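Local coordinates for regulating synaptic membrane exocytosis protein 2 (Rattus norvegicus, PDB 2BWQ) that probably serves as a scaffold in neurotransmitter release at the presynaptic active zone, where it interacts with Rab3, and contributes here one of its C2 domains, at residues S4-F13 and A117-L128. Residues are numbered along the deposited sequence; the frame is centred on the assembly and turned at random.
Sequences SGQLSIKLWF and ALLDDEPHWYKL
Ser-8 lays its CB over one face of the Trp-125 indole, 3.6 Å from the centroid of the six-membered ring, a CH-pi contact almost on the ring normal. Trp-125 gets there because its CG stands beside the backbone N (chi1 -73°), which swings the indole back across strand 6-13; Lys-28 adds a cation-pi contact. Next to it the amide of Gln-6 stands nearly perpendicular to the indole, OE1 3.3 Å from Trp-125 CB, while the extended chain of Gln-6 runs alongside Lys-127. Flanking Ser-8/Trp-125, Leu-7 with Tyr-126 and Ile-9 with His-124 form antiparallel hydrogen-bonded pairs, two bonds each. First and last strands of the C2 beta-sandwich lie side by side, 123-127 at the edge of its sheet. On the inner face Ile-9 crosses Tyr-126 at about a right angle, Ile-9 CD1 3.8 Å from Tyr-126 CD1, and Ile-110 and Ile-112 of the other sheet touch the tyrosine. A water links Tyr-126 OH (2.6 Å) to Ile-9 O. Against the loop leading into 123-127, Lys-10 bends at its last two torsions to bring NZ 2.8 Å from Asp-121 OD1, a salt bridge from the syn side but 30° out of the carboxylate plane, and Leu-11 CB packs against Leu-119 CD2.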
loop_
_atom_site.group_PDB
_atom_site.type_symbol
_atom_site.label_atom_id
_atom_site.label_comp_id
_atom_site.label_asym_id
_atom_site.label_seq_id
_atom_site.Cartn_x
_atom_site.Cartn_y
_atom_site.Cartn_z
ATOM N N SER A 4 11.260 5.877 9.500
ATOM C CA SER A 4 10.099 4.979 9.491
ATOM C C SER A 4 10.089 4.059 8.273
ATOM O O SER A 4 9.379 3.050 8.263
ATOM C CB SER A 4 8.788 5.771 9.549
ATOM O OG SER A 4 8.622 6.424 10.808
ATOM N N GLY A 5 10.862 4.394 7.250
ATOM C CA GLY A 5 10.882 3.533 6.063
ATOM C C GLY A 5 9.929 4.022 4.989
ATOM O O GLY A 5 9.146 4.988 5.129
ATOM N N GLN A 6 10.010 3.286 3.896
ATOM C CA GLN A 6 9.276 3.699 2.677
ATOM C C GLN A 6 8.725 2.475 1.988
ATOM O O GLN A 6 9.305 1.384 2.080
ATOM C CB GLN A 6 10.180 4.451 1.723
ATOM C CG GLN A 6 10.831 5.707 2.318
ATOM C CD GLN A 6 11.581 6.525 1.321
ATOM O OE1 GLN A 6 11.257 6.558 0.127
ATOM N NE2 GLN A 6 12.608 7.241 1.809
ATOM N N LEU A 7 7.686 2.703 1.183
ATOM C CA LEU A 7 7.003 1.637 0.456
ATOM C C LEU A 7 6.957 1.931 -1.035
ATOM O O LEU A 7 6.572 3.051 -1.424
ATOM C CB LEU A 7 5.562 1.537 0.942
ATOM C CG LEU A 7 4.812 0.335 0.381
ATOM C CD1 LEU A 7 5.434 -1.045 0.748
ATOM C CD2 LEU A 7 3.369 0.359 0.848
ATOM N N SER A 8 7.336 0.965 -1.869
ATOM C CA SER A 8 7.327 1.122 -3.319
ATOM C C SER A 8 6.053 0.573 -3.869
ATOM O O SER A 8 5.712 -0.583 -3.668
ATOM C CB SER A 8 8.518 0.406 -3.897
ATOM O OG SER A 8 8.471 0.480 -5.327
ATOM N N ILE A 9 5.295 1.457 -4.550
ATOM C CA ILE A 9 3.921 1.152 -5.018
ATOM C C ILE A 9 3.823 1.633 -6.460
ATOM O O ILE A 9 4.349 2.709 -6.795
ATOM C CB ILE A 9 2.922 1.997 -4.179
ATOM C CG1 ILE A 9 2.994 1.610 -2.701
ATOM C CG2 ILE A 9 1.473 1.734 -4.655
ATOM C CD1 ILE A 9 2.230 2.566 -1.759
ATOM N N LYS A 10 3.178 0.844 -7.308
ATOM C CA LYS A 10 2.913 1.210 -8.707
ATOM C C LYS A 10 1.423 1.249 -8.914
ATOM O O LYS A 10 0.681 0.292 -8.531
ATOM C CB LYS A 10 3.564 0.153 -9.619
ATOM C CG LYS A 10 3.305 0.331 -11.142
ATOM C CD LYS A 10 4.201 -0.640 -11.906
ATOM C CE LYS A 10 3.695 -2.022 -12.132
ATOM N NZ LYS A 10 2.524 -2.111 -13.006
ATOM N N LEU A 11 0.917 2.324 -9.509
ATOM C CA LEU A 11 -0.534 2.524 -9.710
ATOM C C LEU A 11 -0.839 2.708 -11.179
ATOM O O LEU A 11 -0.123 3.447 -11.862
ATOM C CB LEU A 11 -0.969 3.787 -8.964
ATOM C CG LEU A 11 -0.711 3.850 -7.467
ATOM C CD1 LEU A 11 -1.108 5.191 -6.892
ATOM C CD2 LEU A 11 -1.521 2.740 -6.725
ATOM N N TRP A 12 -1.966 2.158 -11.610
ATOM C CA TRP A 12 -2.405 2.439 -12.951
ATOM C C TRP A 12 -3.921 2.249 -13.021
ATOM O O TRP A 12 -4.428 1.255 -12.517
ATOM C CB TRP A 12 -1.703 1.477 -13.927
ATOM C CG TRP A 12 -2.111 1.684 -15.364
ATOM C CD1 TRP A 12 -1.898 2.819 -16.159
ATOM C CD2 TRP A 12 -2.794 0.752 -16.117
ATOM N NE1 TRP A 12 -2.504 2.588 -17.389
ATOM C CE2 TRP A 12 -3.062 1.342 -17.387
ATOM C CE3 TRP A 12 -3.249 -0.528 -15.858
ATOM C CZ2 TRP A 12 -3.755 0.650 -18.379
ATOM C CZ3 TRP A 12 -3.960 -1.206 -16.833
ATOM C CH2 TRP A 12 -4.208 -0.613 -18.056
ATOM N N PHE A 13 -4.547 3.133 -13.761
ATOM C CA PHE A 13 -5.989 3.001 -14.031
ATOM C C PHE A 13 -6.242 2.599 -15.476
ATOM O O PHE A 13 -5.719 3.240 -16.377
ATOM C CB PHE A 13 -6.677 4.318 -13.689
ATOM C CG PHE A 13 -8.154 4.316 -14.015
ATOM C CD1 PHE A 13 -9.031 3.427 -13.380
ATOM C CD2 PHE A 13 -8.685 5.204 -14.971
ATOM C CE1 PHE A 13 -10.371 3.373 -13.692
ATOM C CE2 PHE A 13 -10.063 5.171 -15.286
ATOM C CZ PHE A 13 -10.884 4.258 -14.605
ATOM N N ALA A 117 -3.383 11.132 -7.753
ATOM C CA ALA A 117 -2.449 10.033 -7.660
ATOM C C ALA A 117 -1.580 9.928 -8.923
ATOM O O ALA A 117 -1.959 10.345 -10.037
ATOM C CB ALA A 117 -3.244 8.721 -7.535
ATOM N N LEU A 118 -0.406 9.390 -8.718
ATOM C CA LEU A 118 0.535 9.079 -9.811
ATOM C C LEU A 118 0.105 7.811 -10.566
ATOM O O LEU A 118 0.639 6.731 -10.328
ATOM C CB LEU A 118 1.966 8.900 -9.231
ATOM C CG LEU A 118 2.593 10.186 -8.690
ATOM C CD1 LEU A 118 3.729 9.873 -7.738
ATOM C CD2 LEU A 118 3.122 11.033 -9.790
ATOM N N LEU A 119 -0.869 7.955 -11.440
ATOM C CA LEU A 119 -1.401 6.807 -12.185
ATOM C C LEU A 119 -0.628 6.578 -13.469
ATOM O O LEU A 119 -1.242 6.498 -14.551
ATOM C CB LEU A 119 -2.891 7.072 -12.469
ATOM C CG LEU A 119 -3.703 7.252 -11.177
ATOM C CD1 LEU A 119 -5.158 7.560 -11.518
ATOM C CD2 LEU A 119 -3.666 6.022 -10.310
ATOM N N ASP A 120 0.674 6.471 -13.350
ATOM C CA ASP A 120 1.579 6.459 -14.494
ATOM C C ASP A 120 2.150 5.076 -14.721
ATOM O O ASP A 120 2.962 4.911 -15.615
ATOM C CB ASP A 120 2.691 7.472 -14.246
ATOM C CG ASP A 120 3.508 7.181 -12.981
ATOM O OD1 ASP A 120 3.276 6.132 -12.321
ATOM O OD2 ASP A 120 4.453 7.953 -12.688
ATOM N N ASP A 121 1.640 4.056 -14.028
ATOM C CA ASP A 121 2.162 2.680 -14.163
ATOM C C ASP A 121 3.642 2.553 -13.890
ATOM O O ASP A 121 4.248 1.610 -14.458
ATOM C CB ASP A 121 1.794 2.062 -15.536
ATOM C CG ASP A 121 1.862 0.582 -15.496
ATOM O OD1 ASP A 121 1.461 -0.030 -14.493
ATOM O OD2 ASP A 121 2.365 -0.044 -16.469
ATOM N N GLU A 122 4.216 3.465 -13.123
ATOM C CA GLU A 122 5.595 3.356 -12.687
ATOM C C GLU A 122 5.701 3.137 -11.193
ATOM O O GLU A 122 4.891 3.679 -10.455
ATOM C CB GLU A 122 6.374 4.648 -13.021
ATOM C CG GLU A 122 6.538 4.890 -14.549
ATOM C CD GLU A 122 7.586 4.010 -15.248
ATOM O OE1 GLU A 122 8.146 3.119 -14.623
ATOM O OE2 GLU A 122 7.870 4.278 -16.477
ATOM N N PRO A 123 6.712 2.473 -10.684
ATOM C CA PRO A 123 6.925 2.396 -9.259
ATOM C C PRO A 123 7.415 3.744 -8.690
ATOM O O PRO A 123 8.214 4.439 -9.339
ATOM C CB PRO A 123 8.047 1.326 -9.111
ATOM C CG PRO A 123 8.751 1.426 -10.416
ATOM C CD PRO A 123 7.776 1.818 -11.476
ATOM N N HIS A 124 6.875 4.054 -7.500
ATOM C CA HIS A 124 7.333 5.216 -6.767
ATOM C C HIS A 124 7.450 4.857 -5.298
ATOM O O HIS A 124 6.699 4.027 -4.801
ATOM C CB HIS A 124 6.299 6.346 -6.945
ATOM C CG HIS A 124 6.286 6.909 -8.324
ATOM N ND1 HIS A 124 5.300 6.761 -9.273
ATOM C CD2 HIS A 124 7.260 7.633 -8.906
ATOM C CE1 HIS A 124 5.668 7.392 -10.388
ATOM N NE2 HIS A 124 6.858 7.900 -10.186
ATOM N N TRP A 125 8.364 5.561 -4.619
ATOM C CA TRP A 125 8.538 5.384 -3.171
ATOM C C TRP A 125 7.683 6.385 -2.402
ATOM O O TRP A 125 7.576 7.577 -2.784
ATOM C CB TRP A 125 10.012 5.633 -2.790
ATOM C CG TRP A 125 10.935 4.508 -3.221
ATOM C CD1 TRP A 125 11.833 4.506 -4.266
ATOM C CD2 TRP A 125 11.033 3.221 -2.619
ATOM N NE1 TRP A 125 12.499 3.304 -4.316
ATOM C CE2 TRP A 125 12.009 2.490 -3.325
ATOM C CE3 TRP A 125 10.410 2.620 -1.528
ATOM C CZ2 TRP A 125 12.388 1.178 -2.953
ATOM C CZ3 TRP A 125 10.793 1.301 -1.155
ATOM C CH2 TRP A 125 11.724 0.602 -1.895
ATOM N N TYR A 126 7.057 5.937 -1.311
ATOM C CA TYR A 126 6.253 6.761 -0.418
ATOM C C TYR A 126 6.751 6.597 1.022
ATOM O O TYR A 126 6.911 5.467 1.496
ATOM C CB TYR A 126 4.747 6.337 -0.501
ATOM C CG TYR A 126 4.136 6.528 -1.883
ATOM C CD1 TYR A 126 4.290 5.564 -2.881
ATOM C CD2 TYR A 126 3.436 7.684 -2.166
ATOM C CE1 TYR A 126 3.752 5.763 -4.140
ATOM C CE2 TYR A 126 2.850 7.872 -3.440
ATOM C CZ TYR A 126 3.020 6.896 -4.404
ATOM O OH TYR A 126 2.444 7.059 -5.663
ATOM N N LYS A 127 6.823 7.732 1.712
ATOM C CA LYS A 127 7.248 7.682 3.121
ATOM C C LYS A 127 6.110 7.203 3.978
ATOM O O LYS A 127 4.996 7.671 3.883
ATOM C CB LYS A 127 7.726 9.062 3.548
ATOM C CG LYS A 127 9.161 9.308 2.994
ATOM C CD LYS A 127 9.765 10.671 3.282
ATOM C CE LYS A 127 11.021 10.859 2.409
ATOM N NZ LYS A 127 11.784 12.121 2.747
ATOM N N LEU A 128 6.402 6.230 4.839
ATOM C CA LEU A 128 5.412 5.784 5.855
ATOM C C LEU A 128 5.281 6.801 6.975
ATOM O O LEU A 128 6.274 7.403 7.404
ATOM C CB LEU A 128 5.889 4.473 6.463
ATOM C CG LEU A 128 5.765 3.261 5.536
ATOM C CD1 LEU A 128 6.680 2.153 5.949
ATOM C CD2 LEU A 128 4.290 2.831 5.413
HETATM O O HOH W 1 9.132 7.373 6.494
HETATM O O HOH W 2 2.856 4.982 -7.247
HETATM O O HOH W 3 2.424 4.667 -9.911
HETATM O O HOH W 4 -3.857 5.501 -15.333
#